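Local structure of alpha-ketoglutarate-dependent non-heme iron oxygenase EasH (Aspergillus japonicus, 5M0T) at residues G167-F181 / V202-N215. The protein is an iron(II)- and 2-oxoglutarate-dependent oxygenase of the phytanoyl-CoA dioxygenase family that takes part in the biosynthesis of the ergot alkaloid cycloclavine. Numbering follows the deposited sequence.
Sequences GATRVLPGSHLWEDF and VLFTGKTLHGAGKN. With FE2 (Fe (II) ion), chain C; ZN (zinc ion), chain E; AKG (2-oxoglutaric acid), chain D; AKG (2-oxoglutaric acid), chain H.
The iron and 2-oxoglutarate site of this cupin-type (double-stranded beta-helix) oxygenase is built in part on the antiparallel pairing of strands 170-171 and 210-211. Arg170 and Gly211 form the hydrogen-bonded pair: Arg170 N reaches Gly211 O at 2.8 Å, nearly straight at 173°, and Gly211 N returns a bond to Arg170 O. A further backbone hydrogen bond runs from Leu172 N to Leu209 O, while on the other side of the pair Gly213 N meets Gly167 O from above the carbonyl plane.

Val171 and His210 are the non-hydrogen-bonded pair, with Val171 CG1 packed against His210 CB. The His210 side chain turns on to the iron, which NE2 binds at 1.9 Å; His132 and Glu134 complete the protein ligands, and 2-oxoglutarate adds O1 and O5. The imidazole's rotation is fixed from its far edge, where ND1 donates in the ring plane to Thr208 O at 3.1 Å, and Phe204 CE1 lies over the centre of one face. Just before strand 170-171, Thr169 OG1 donates to the distal carboxylate oxygen O4 of the cosubstrate, and the same O4 also lies against Ala212 CB; Arg222 is a further hydrogen-bonding partner of the cosubstrate.

Leu209 packs against the type II turn from Leu172 to Ser175 and against Trp178, whose CZ3 lies 3.6 Å from Leu209 CD1, the two side chains crossing at about a right angle. With chi1 at 56°, Ser175 OG sits between its own backbone N and carbonyl carbon, from where it accepts from Leu209 N at 2.9 Å and donates in the carbonyl plane to Leu172 O at 2.7 Å.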
ATOM      1  N   GLY A 167     -11.878 -12.403  28.626  1.00 39.99           N
ATOM      2  CA  GLY A 167     -10.875 -11.800  27.748  1.00 39.56           C
ATOM      3  C   GLY A 167     -11.363 -10.708  26.803  1.00 39.10           C
ATOM      4  O   GLY A 167     -10.674 -10.383  25.822  1.00 36.76           O
ATOM      5  N   ALA A 168     -12.512 -10.102  27.104  1.00 38.59           N
ATOM      6  CA  ALA A 168     -13.013  -8.981  26.296  1.00 38.35           C
ATOM      7  C   ALA A 168     -11.916  -7.951  26.043  1.00 36.75           C
ATOM      8  O   ALA A 168     -11.163  -7.602  26.952  1.00 37.40           O
ATOM      9  CB  ALA A 168     -14.221  -8.319  26.952  1.00 37.82           C
ATOM     10  N   THR A 169     -11.851  -7.489  24.795  1.00 36.64           N
ATOM     11  CA  THR A 169     -10.858  -6.542  24.320  1.00 36.31           C
ATOM     12  C   THR A 169     -10.824  -5.337  25.227  1.00 36.44           C
ATOM     13  O   THR A 169     -11.871  -4.806  25.565  1.00 36.71           O
ATOM     14  CB  THR A 169     -11.191  -6.093  22.884  1.00 36.71           C
ATOM     15  OG1 THR A 169     -11.403  -7.247  22.073  1.00 40.92           O
ATOM     16  CG2 THR A 169     -10.065  -5.282  22.276  1.00 37.28           C
ATOM     17  N   ARG A 170      -9.620  -4.929  25.632  1.00 36.18           N
ATOM     18  CA  ARG A 170      -9.445  -3.824  26.567  1.00 35.85           C
ATOM     19  C   ARG A 170      -9.021  -2.582  25.818  1.00 33.56           C
ATOM     20  O   ARG A 170      -8.260  -2.681  24.889  1.00 34.35           O
ATOM     21  CB  ARG A 170      -8.445  -4.212  27.651  1.00 37.97           C
ATOM     22  CG  ARG A 170      -8.902  -5.449  28.408  1.00 41.69           C
ATOM     23  CD  ARG A 170      -8.211  -5.635  29.753  1.00 46.02           C
ATOM     24  NE  ARG A 170      -9.162  -6.199  30.717  1.00 49.83           N
ATOM     25  CZ  ARG A 170      -9.519  -5.669  31.889  1.00 50.35           C
ATOM     26  NH1 ARG A 170      -9.002  -4.536  32.337  1.00 48.99           N
ATOM     27  NH2 ARG A 170     -10.405  -6.311  32.649  1.00 55.94           N
ATOM     28  N   VAL A 171      -9.546  -1.421  26.194  1.00 32.52           N
ATOM     29  CA  VAL A 171      -9.338  -0.185  25.433  1.00 31.75           C
ATOM     30  C   VAL A 171      -9.151   0.976  26.386  1.00 31.89           C
ATOM     31  O   VAL A 171      -9.681   0.959  27.476  1.00 33.07           O
ATOM     32  CB  VAL A 171     -10.515   0.123  24.463  1.00 33.16           C
ATOM     33  CG1 VAL A 171     -10.745  -1.033  23.479  1.00 32.81           C
ATOM     34  CG2 VAL A 171     -11.802   0.425  25.220  1.00 33.78           C
ATOM     35  N   LEU A 172      -8.366   1.965  25.980  1.00 32.72           N
ATOM     36  CA  LEU A 172      -8.198   3.197  26.730  1.00 34.32           C
ATOM     37  C   LEU A 172      -8.804   4.341  25.912  1.00 34.61           C
ATOM     38  O   LEU A 172      -8.151   4.868  25.014  1.00 34.63           O
ATOM     39  CB  LEU A 172      -6.719   3.467  27.024  1.00 35.24           C
ATOM     40  CG  LEU A 172      -6.089   2.617  28.134  1.00 37.30           C
ATOM     41  CD1 LEU A 172      -4.590   2.853  28.223  1.00 37.93           C
ATOM     42  CD2 LEU A 172      -6.723   2.900  29.488  1.00 37.92           C
ATOM     43  N   PRO A 173     -10.065   4.713  26.214  1.00 34.01           N
ATOM     44  CA  PRO A 173     -10.685   5.871  25.579  1.00 33.69           C
ATOM     45  C   PRO A 173      -9.860   7.130  25.803  1.00 33.26           C
ATOM     46  O   PRO A 173      -9.399   7.358  26.920  1.00 35.22           O
ATOM     47  CB  PRO A 173     -12.034   5.981  26.293  1.00 34.97           C
ATOM     48  CG  PRO A 173     -12.327   4.623  26.770  1.00 34.89           C
ATOM     49  CD  PRO A 173     -11.003   4.012  27.107  1.00 34.52           C
ATOM     50  N   GLY A 174      -9.638   7.909  24.748  1.00 32.01           N
ATOM     51  CA  GLY A 174      -8.847   9.143  24.848  1.00 32.04           C
ATOM     52  C   GLY A 174      -7.382   8.985  24.475  1.00 31.68           C
ATOM     53  O   GLY A 174      -6.705   9.996  24.272  1.00 31.10           O
ATOM     54  N   SER A 175      -6.886   7.739  24.370  1.00 31.25           N
ATOM     55  CA  SER A 175      -5.456   7.492  24.070  1.00 31.18           C
ATOM     56  C   SER A 175      -5.034   7.915  22.663  1.00 31.15           C
ATOM     57  O   SER A 175      -3.860   8.229  22.426  1.00 31.58           O
ATOM     58  CB  SER A 175      -5.051   6.042  24.364  1.00 30.22           C
ATOM     59  OG  SER A 175      -5.836   5.092  23.682  1.00 29.24           O
ATOM     60  N   HIS A 176      -5.991   7.962  21.744  1.00 30.67           N
ATOM     61  CA  HIS A 176      -5.783   8.578  20.429  1.00 31.94           C
ATOM     62  C   HIS A 176      -5.353  10.058  20.419  1.00 32.62           C
ATOM     63  O   HIS A 176      -4.919  10.558  19.381  1.00 32.60           O
ATOM     64  CB  HIS A 176      -7.011   8.354  19.540  1.00 33.51           C
ATOM     65  CG  HIS A 176      -8.179   9.226  19.878  1.00 34.97           C
ATOM     66  ND1 HIS A 176      -8.754   9.266  21.131  1.00 36.41           N
ATOM     67  CD2 HIS A 176      -8.880  10.101  19.118  1.00 36.75           C
ATOM     68  CE1 HIS A 176      -9.749  10.129  21.135  1.00 37.93           C
ATOM     69  NE2 HIS A 176      -9.849  10.648  19.924  1.00 38.67           N
ATOM     70  N   LEU A 177      -5.463  10.745  21.553  1.00 33.92           N
ATOM     71  CA  LEU A 177      -5.116  12.172  21.676  1.00 35.35           C
ATOM     72  C   LEU A 177      -3.948  12.452  22.613  1.00 36.38           C
ATOM     73  O   LEU A 177      -3.542  13.605  22.761  1.00 37.41           O
ATOM     74  CB  LEU A 177      -6.339  12.969  22.158  1.00 35.68           C
ATOM     75  CG  LEU A 177      -7.547  12.944  21.214  1.00 35.88           C
ATOM     76  CD1 LEU A 177      -8.755  13.584  21.889  1.00 36.78           C
ATOM     77  CD2 LEU A 177      -7.230  13.644  19.893  1.00 36.20           C
ATOM     78  N   TRP A 178      -3.391  11.417  23.231  1.00 36.91           N
ATOM     79  CA  TRP A 178      -2.202  11.573  24.079  1.00 38.32           C
ATOM     80  C   TRP A 178      -1.042  12.114  23.266  1.00 39.63           C
ATOM     81  O   TRP A 178      -0.905  11.806  22.083  1.00 39.32           O
ATOM     82  CB  TRP A 178      -1.808  10.241  24.722  1.00 37.28           C
ATOM     83  CG  TRP A 178      -2.798   9.699  25.709  1.00 36.89           C
ATOM     84  CD1 TRP A 178      -4.006  10.246  26.067  1.00 36.96           C
ATOM     85  CD2 TRP A 178      -2.677   8.484  26.443  1.00 36.90           C
ATOM     86  NE1 TRP A 178      -4.636   9.444  26.986  1.00 36.32           N
ATOM     87  CE2 TRP A 178      -3.841   8.358  27.240  1.00 37.08           C
ATOM     88  CE3 TRP A 178      -1.689   7.497  26.525  1.00 37.46           C
ATOM     89  CZ2 TRP A 178      -4.043   7.278  28.101  1.00 37.08           C
ATOM     90  CZ3 TRP A 178      -1.886   6.424  27.381  1.00 37.34           C
ATOM     91  CH2 TRP A 178      -3.065   6.316  28.149  1.00 37.88           C
ATOM     92  N   GLU A 179      -0.212  12.931  23.905  1.00 42.76           N
ATOM     93  CA  GLU A 179       0.848  13.640  23.206  1.00 45.72           C
ATOM     94  C   GLU A 179       1.905  12.679  22.629  1.00 45.27           C
ATOM     95  O   GLU A 179       2.234  12.758  21.442  1.00 43.74           O
ATOM     96  CB  GLU A 179       1.485  14.652  24.144  1.00 48.55           C
ATOM     97  CG  GLU A 179       2.525  15.536  23.491  1.00 54.24           C
ATOM     98  CD  GLU A 179       3.286  16.369  24.493  1.00 60.25           C
ATOM     99  OE1 GLU A 179       2.981  17.577  24.586  1.00 73.77           O
ATOM    100  OE2 GLU A 179       4.185  15.820  25.176  1.00 59.53           O
ATOM    101  N   ASP A 180       2.397  11.770  23.467  1.00 44.74           N
ATOM    102  CA  ASP A 180       3.548  10.917  23.134  1.00 45.33           C
ATOM    103  C   ASP A 180       3.130   9.457  22.890  1.00 41.61           C
ATOM    104  O   ASP A 180       2.897   8.699  23.818  1.00 42.87           O
ATOM    105  CB  ASP A 180       4.575  11.008  24.277  1.00 48.22           C
ATOM    106  CG  ASP A 180       5.864  10.265  23.986  1.00 50.84           C
ATOM    107  OD1 ASP A 180       6.103   9.837  22.833  1.00 51.81           O
ATOM    108  OD2 ASP A 180       6.657  10.118  24.934  1.00 56.86           O
ATOM    109  N   PHE A 181       3.040   9.063  21.631  1.00 38.59           N
ATOM    110  CA  PHE A 181       2.658   7.689  21.291  1.00 37.11           C
ATOM    111  C   PHE A 181       3.792   6.657  21.492  1.00 38.92           C
ATOM    112  O   PHE A 181       3.553   5.455  21.489  1.00 38.08           O
ATOM    113  CB  PHE A 181       2.151   7.640  19.849  1.00 35.91           C
ATOM    114  CG  PHE A 181       0.699   8.043  19.660  1.00 33.42           C
ATOM    115  CD1 PHE A 181       0.009   8.854  20.564  1.00 33.56           C
ATOM    116  CD2 PHE A 181       0.042   7.633  18.525  1.00 32.02           C
ATOM    117  CE1 PHE A 181      -1.319   9.205  20.330  1.00 32.54           C
ATOM    118  CE2 PHE A 181      -1.288   7.991  18.287  1.00 31.12           C
ATOM    119  CZ  PHE A 181      -1.965   8.778  19.183  1.00 30.75           C
ATOM    120  N   VAL A 202     -16.801  -3.592  19.039  1.00 34.14           N
ATOM    121  CA  VAL A 202     -16.059  -2.459  19.571  1.00 33.70           C
ATOM    122  C   VAL A 202     -15.302  -1.841  18.382  1.00 33.53           C
ATOM    123  O   VAL A 202     -14.604  -2.542  17.646  1.00 31.69           O
ATOM    124  CB  VAL A 202     -15.188  -2.806  20.809  1.00 34.39           C
ATOM    125  CG1 VAL A 202     -14.026  -3.750  20.491  1.00 33.97           C
ATOM    126  CG2 VAL A 202     -14.644  -1.530  21.440  1.00 34.39           C
ATOM    127  N   LEU A 203     -15.501  -0.535  18.181  1.00 33.61           N
ATOM    128  CA  LEU A 203     -14.948   0.204  17.046  1.00 34.49           C
ATOM    129  C   LEU A 203     -13.846   1.140  17.539  1.00 36.50           C
ATOM    130  O   LEU A 203     -14.112   1.972  18.401  1.00 39.78           O
ATOM    131  CB  LEU A 203     -16.045   1.045  16.389  1.00 36.87           C
ATOM    132  CG  LEU A 203     -15.629   1.768  15.113  1.00 38.49           C
ATOM    133  CD1 LEU A 203     -15.447   0.773  13.981  1.00 40.09           C
ATOM    134  CD2 LEU A 203     -16.621   2.860  14.738  1.00 41.60           C
ATOM    135  N   PHE A 204     -12.626   1.012  17.003  1.00 35.10           N
ATOM    136  CA  PHE A 204     -11.522   1.906  17.370  1.00 33.07           C
ATOM    137  C   PHE A 204     -10.598   2.220  16.196  1.00 31.90           C
ATOM    138  O   PHE A 204     -10.456   1.422  15.275  1.00 30.18           O
ATOM    139  CB  PHE A 204     -10.741   1.373  18.573  1.00 34.67           C
ATOM    140  CG  PHE A 204     -10.253  -0.044  18.429  1.00 35.02           C
ATOM    141  CD1 PHE A 204      -9.009  -0.314  17.864  1.00 35.84           C
ATOM    142  CD2 PHE A 204     -11.024  -1.111  18.876  1.00 36.14           C
ATOM    143  CE1 PHE A 204      -8.555  -1.621  17.734  1.00 34.74           C
ATOM    144  CE2 PHE A 204     -10.566  -2.429  18.751  1.00 36.97           C
ATOM    145  CZ  PHE A 204      -9.333  -2.682  18.188  1.00 34.82           C
ATOM    146  N   THR A 205     -10.003   3.413  16.218  1.00 31.10           N
ATOM    147  CA  THR A 205      -9.031   3.801  15.214  1.00 30.60           C
ATOM    148  C   THR A 205      -7.692   3.143  15.506  1.00 31.69           C
ATOM    149  O   THR A 205      -7.475   2.631  16.597  1.00 32.75           O
ATOM    150  CB  THR A 205      -8.769   5.316  15.200  1.00 31.97           C
ATOM    151  OG1 THR A 205      -8.022   5.694  16.370  1.00 29.72           O
ATOM    152  CG2 THR A 205     -10.116   6.119  15.075  1.00 32.08           C
ATOM    153  N   GLY A 206      -6.776   3.228  14.547  1.00 30.33           N
ATOM    154  CA  GLY A 206      -5.424   2.723  14.709  1.00 30.67           C
ATOM    155  C   GLY A 206      -4.575   3.519  15.687  1.00 31.22           C
ATOM    156  O   GLY A 206      -3.423   3.170  15.890  1.00 31.61           O
ATOM    157  N   LYS A 207      -5.127   4.591  16.267  1.00 29.44           N
ATOM    158  CA  LYS A 207      -4.426   5.439  17.205  1.00 28.77           C
ATOM    159  C   LYS A 207      -4.800   5.179  18.646  1.00 28.29           C
ATOM    160  O   LYS A 207      -4.223   5.768  19.523  1.00 28.24           O
ATOM    161  CB  LYS A 207      -4.691   6.899  16.854  1.00 29.12           C
ATOM    162  CG  LYS A 207      -4.150   7.250  15.489  1.00 29.64           C
ATOM    163  CD  LYS A 207      -4.488   8.671  15.103  1.00 29.79           C
ATOM    164  CE  LYS A 207      -3.367   9.620  15.319  1.00 31.13           C
ATOM    165  NZ  LYS A 207      -3.640  10.894  14.608  1.00 31.84           N
ATOM    166  N   THR A 208      -5.745   4.278  18.884  1.00 28.05           N
ATOM    167  CA  THR A 208      -6.259   4.018  20.212  1.00 27.99           C
ATOM    168  C   THR A 208      -5.612   2.763  20.796  1.00 28.77           C
ATOM    169  O   THR A 208      -5.592   1.711  20.149  1.00 28.64           O
ATOM    170  CB  THR A 208      -7.783   3.856  20.152  1.00 28.49           C
ATOM    171  OG1 THR A 208      -8.370   5.061  19.607  1.00 29.22           O
ATOM    172  CG2 THR A 208      -8.372   3.571  21.519  1.00 28.75           C
ATOM    173  N   LEU A 209      -5.097   2.891  22.023  1.00 28.92           N
ATOM    174  CA  LEU A 209      -4.469   1.786  22.743  1.00 29.50           C
ATOM    175  C   LEU A 209      -5.503   0.737  23.103  1.00 29.63           C
ATOM    176  O   LEU A 209      -6.550   1.058  23.641  1.00 30.83           O
ATOM    177  CB  LEU A 209      -3.772   2.251  24.028  1.00 29.59           C
ATOM    178  CG  LEU A 209      -2.436   2.968  23.845  1.00 30.51           C
ATOM    179  CD1 LEU A 209      -2.034   3.674  25.135  1.00 31.71           C
ATOM    180  CD2 LEU A 209      -1.330   2.011  23.384  1.00 30.58           C
ATOM    181  N   HIS A 210      -5.202  -0.507  22.771  1.00 29.43           N
ATOM    182  CA  HIS A 210      -6.098  -1.615  23.001  1.00 30.25           C
ATOM    183  C   HIS A 210      -5.303  -2.924  23.070  1.00 31.63           C
ATOM    184  O   HIS A 210      -4.139  -2.966  22.687  1.00 32.10           O
ATOM    185  CB  HIS A 210      -7.094  -1.712  21.842  1.00 30.17           C
ATOM    186  CG  HIS A 210      -6.458  -2.184  20.581  1.00 30.41           C
ATOM    187  ND1 HIS A 210      -5.802  -1.339  19.716  1.00 30.37           N
ATOM    188  CD2 HIS A 210      -6.298  -3.430  20.088  1.00 32.16           C
ATOM    189  CE1 HIS A 210      -5.286  -2.047  18.727  1.00 32.24           C
ATOM    190  NE2 HIS A 210      -5.555  -3.325  18.939  1.00 35.11           N
ATOM    191  N   GLY A 211      -5.947  -3.987  23.528  1.00 32.60           N
ATOM    192  CA  GLY A 211      -5.378  -5.335  23.442  1.00 32.95           C
ATOM    193  C   GLY A 211      -6.352  -6.387  23.948  1.00 33.40           C
ATOM    194  O   GLY A 211      -7.218  -6.093  24.773  1.00 32.98           O
ATOM    195  N   ALA A 212      -6.235  -7.606  23.424  1.00 33.41           N
ATOM    196  CA  ALA A 212      -7.057  -8.740  23.855  1.00 34.04           C
ATOM    197  C   ALA A 212      -6.807  -8.977  25.327  1.00 35.37           C
ATOM    198  O   ALA A 212      -5.667  -8.902  25.772  1.00 36.69           O
ATOM    199  CB  ALA A 212      -6.725  -9.995  23.057  1.00 34.67           C
ATOM    200  N   GLY A 213      -7.869  -9.248  26.070  1.00 36.30           N
ATOM    201  CA  GLY A 213      -7.796  -9.416  27.516  1.00 37.95           C
ATOM    202  C   GLY A 213      -7.355 -10.816  27.910  1.00 41.20           C
ATOM    203  O   GLY A 213      -7.282 -11.715  27.069  1.00 40.65           O
ATOM    204  N   LYS A 214      -7.059 -10.970  29.201  1.00 44.12           N
ATOM    205  CA  LYS A 214      -6.769 -12.259  29.806  1.00 47.29           C
ATOM    206  C   LYS A 214      -8.063 -13.089  29.884  1.00 47.15           C
ATOM    207  O   LYS A 214      -9.091 -12.586  30.345  1.00 45.67           O
ATOM    208  CB  LYS A 214      -6.188 -12.059  31.224  1.00 51.16           C
ATOM    209  CG  LYS A 214      -5.292 -13.184  31.744  1.00 59.63           C
ATOM    210  CD  LYS A 214      -5.832 -13.971  32.929  1.00 63.97           C
ATOM    211  CE  LYS A 214      -4.752 -14.871  33.534  1.00 72.19           C
ATOM    212  NZ  LYS A 214      -4.354 -16.028  32.670  1.00 73.20           N
ATOM    213  N   ASN A 215      -8.012 -14.337  29.420  1.00 44.85           N
ATOM    214  CA  ASN A 215      -9.135 -15.280  29.551  1.00 45.20           C
ATOM    215  C   ASN A 215      -8.964 -16.092  30.850  1.00 44.88           C
ATOM    216  O   ASN A 215      -8.311 -17.103  30.841  1.00 44.17           O
ATOM    217  CB  ASN A 215      -9.215 -16.198  28.306  1.00 44.35           C
ATOM    218  CG  ASN A 215     -10.485 -17.047  28.256  1.00 44.84           C
ATOM    219  OD1 ASN A 215     -11.067 -17.386  29.277  1.00 46.38           O
ATOM    220  ND2 ASN A 215     -10.909 -17.413  27.043  1.00 44.39           N
TER
HETATM  221 FE   FE2 C 301      -4.595  -4.743  18.132  1.00 30.43          FE
HETATM  222 ZN    ZN E 303       3.785  18.254  26.260  1.00 53.41          ZN
HETATM  223  C1  AKG D 302      -4.657  -7.248  17.501  1.00 48.84           C
HETATM  224  O1  AKG D 302      -4.113  -6.309  16.924  1.00 43.42           O
HETATM  225  O2  AKG D 302      -4.328  -8.507  17.338  1.00 57.14           O
HETATM  226  C2  AKG D 302      -5.816  -7.064  18.492  1.00 51.08           C
HETATM  227  O5  AKG D 302      -5.935  -5.981  19.032  1.00 37.44           O
HETATM  228  C3  AKG D 302      -6.792  -8.180  18.760  1.00 44.68           C
HETATM  229  C4  AKG D 302      -7.770  -7.846  19.875  1.00 38.04           C
HETATM  230  C5  AKG D 302      -8.744  -8.946  20.197  1.00 49.99           C
HETATM  231  O3  AKG D 302      -8.785  -9.955  19.359  1.00 52.71           O
HETATM  232  O4  AKG D 302      -9.452  -8.885  21.177  1.00 41.12           O
HETATM  233  C1  AKG H 306       2.224  16.591  28.137  1.00 65.28           C
HETATM  234  O1  AKG H 306       2.277  17.295  27.130  1.00 58.63           O
HETATM  235  O2  AKG H 306       3.284  16.097  28.727  1.00 49.12           O
HETATM  236  C2  AKG H 306       0.935  16.172  28.868  1.00 56.17           C
HETATM  237  O5  AKG H 306       0.799  15.001  29.213  1.00 49.65           O
HETATM  238  C3  AKG H 306      -0.120  17.208  29.151  1.00 47.80           C
HETATM  239  C4  AKG H 306      -1.476  16.858  28.556  1.00 64.84           C
HETATM  240  C5  AKG H 306      -2.622  17.585  29.206  1.00 74.13           C
HETATM  241  O3  AKG H 306      -3.185  18.467  28.420  1.00 62.18           O
HETATM  242  O4  AKG H 306      -2.997  17.370  30.349  1.00 61.05           O
HETATM  243  O   HOH W   1      -8.797 -13.238  25.471  1.00 48.85           O
HETATM  244  O   HOH W   2      -5.458  11.927  17.030  1.00 37.87           O
HETATM  245  O   HOH W   3       5.447  18.243  25.185  1.00 44.87           O